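Local coordinates for protein quinone oxidoreductase (Thermus thermophilus, PDB 1IZ0) that probably reduces quinones with NADPH, which it binds in the cleft between its GroES-like and Rossmann-type domains, at residues L116-A121 with V143-A148. Sequence-based numbering, arbitrary orientation.
Sequences LALKRA and VQVARA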
# COMPACT_ATOMS: atom_id res chain seq x y z
N LEU A 116 -4.13 8.63 3.73
CA LEU A 116 -3.75 9.90 3.12
C LEU A 116 -4.51 10.17 1.83
O LEU A 116 -4.75 11.32 1.46
CB LEU A 116 -2.23 9.95 2.88
CG LEU A 116 -1.42 10.08 4.18
CD1 LEU A 116 0.06 9.86 3.90
CD2 LEU A 116 -1.65 11.46 4.79
N ALA A 117 -4.88 9.10 1.13
CA ALA A 117 -5.63 9.26 -0.11
C ALA A 117 -7.04 9.75 0.23
O ALA A 117 -7.54 10.70 -0.37
CB ALA A 117 -5.69 7.93 -0.86
N LEU A 118 -7.68 9.10 1.19
CA LEU A 118 -9.03 9.48 1.59
C LEU A 118 -9.00 10.85 2.28
O LEU A 118 -9.86 11.71 2.03
CB LEU A 118 -9.63 8.42 2.52
CG LEU A 118 -9.96 7.08 1.83
CD1 LEU A 118 -10.04 5.96 2.86
CD2 LEU A 118 -11.27 7.21 1.05
N LYS A 119 -8.01 11.05 3.14
CA LYS A 119 -7.89 12.32 3.85
C LYS A 119 -7.76 13.46 2.84
O LYS A 119 -8.37 14.51 3.01
CB LYS A 119 -6.69 12.30 4.79
N ARG A 120 -6.97 13.25 1.79
CA ARG A 120 -6.81 14.31 0.79
C ARG A 120 -8.07 14.56 -0.03
O ARG A 120 -8.30 15.68 -0.49
CB ARG A 120 -5.65 14.03 -0.16
CG ARG A 120 -5.35 15.26 -1.03
CD ARG A 120 -4.39 14.98 -2.14
NE ARG A 120 -3.10 14.54 -1.63
CZ ARG A 120 -2.15 14.00 -2.39
NH1 ARG A 120 -2.36 13.85 -3.69
NH2 ARG A 120 -1.01 13.61 -1.85
N ALA A 121 -8.87 13.52 -0.26
CA ALA A 121 -10.10 13.68 -1.02
C ALA A 121 -11.21 14.15 -0.07
O ALA A 121 -12.39 14.16 -0.41
CB ALA A 121 -10.50 12.37 -1.68
N VAL A 143 -10.40 -0.73 2.61
CA VAL A 143 -11.72 -1.04 3.15
C VAL A 143 -11.76 -0.80 4.65
O VAL A 143 -12.69 -0.17 5.16
CB VAL A 143 -12.12 -2.51 2.85
CG1 VAL A 143 -13.46 -2.83 3.52
CG2 VAL A 143 -12.23 -2.72 1.35
N GLN A 144 -10.75 -1.29 5.35
CA GLN A 144 -10.69 -1.12 6.80
C GLN A 144 -10.57 0.34 7.21
O GLN A 144 -11.24 0.79 8.14
CB GLN A 144 -9.51 -1.91 7.38
CG GLN A 144 -9.63 -3.42 7.24
CD GLN A 144 -8.48 -4.15 7.90
OE1 GLN A 144 -8.34 -4.12 9.12
NE2 GLN A 144 -7.65 -4.80 7.10
N VAL A 145 -9.71 1.08 6.52
CA VAL A 145 -9.52 2.49 6.85
C VAL A 145 -10.78 3.30 6.55
O VAL A 145 -11.20 4.12 7.37
CB VAL A 145 -8.33 3.08 6.07
CG1 VAL A 145 -8.19 4.56 6.37
CG2 VAL A 145 -7.05 2.34 6.47
N ALA A 146 -11.38 3.06 5.39
CA ALA A 146 -12.60 3.77 5.02
C ALA A 146 -13.67 3.49 6.06
O ALA A 146 -14.41 4.39 6.46
CB ALA A 146 -13.07 3.31 3.65
N ARG A 147 -13.76 2.24 6.52
CA ARG A 147 -14.75 1.87 7.53
C ARG A 147 -14.53 2.65 8.82
O ARG A 147 -15.48 3.19 9.40
CB ARG A 147 -14.68 0.37 7.83
CG ARG A 147 -15.33 -0.51 6.79
CD ARG A 147 -16.80 -0.72 7.11
NE ARG A 147 -17.56 0.53 7.06
CZ ARG A 147 -18.74 0.70 7.64
NH1 ARG A 147 -19.30 -0.30 8.32
NH2 ARG A 147 -19.37 1.87 7.55
N ALA A 148 -13.28 2.70 9.27
CA ALA A 148 -12.92 3.42 10.49
C ALA A 148 -13.21 4.91 10.37
O ALA A 148 -13.38 5.61 11.37
CB ALA A 148 -11.45 3.22 10.81
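Leu-118 lays its CD1 methyl over the backbone of Ala-146, 4.0 Å from that residue's CA, and so joins helix 108-120, which precedes the first strand of the Rossmann-type fold, to helix 137-148 within it. Helix 137-148 is the helix of the beta-alpha-beta crossover from strand 128-131 to the parallel strand 152-157 and begins at Ala-137, a residue seen to bind NADPH. The leucine bridges from one helix to the other with CG anti to its own carbonyl carbon (chi1 -69°) and CD1 leading. The small side chain of Ala-146 probably lets the leucine approach the helix backbone, where CD1 also lies 4.1 Å from Ala-146 N. The CA atoms of these two residues stay 7.6 Å apart.

One residue earlier, Val-145 directs its CB toward the facing helix, and its CG1 lies 4.2 Å from Leu-118 CD1. Its side chain also touches Phe-111, Ala-114 and Tyr-115, which extend the apolar seam toward the start of helix 108-120. On the sheet side, Ala-146 rests on Val-153 of strand 152-157, while Leu-151, in the loop before that strand, touches both Leu-118 and Ala-146. No hydrogen bond crosses between 116-121 and 143-148; the buried surface is small, 89 Å², and the side-chain contacts across it are apolar. The leucine methyl that meets Val-145 also meets the alanine side chain, with Leu-118 CD1 4.1 Å from Ala-146 CB.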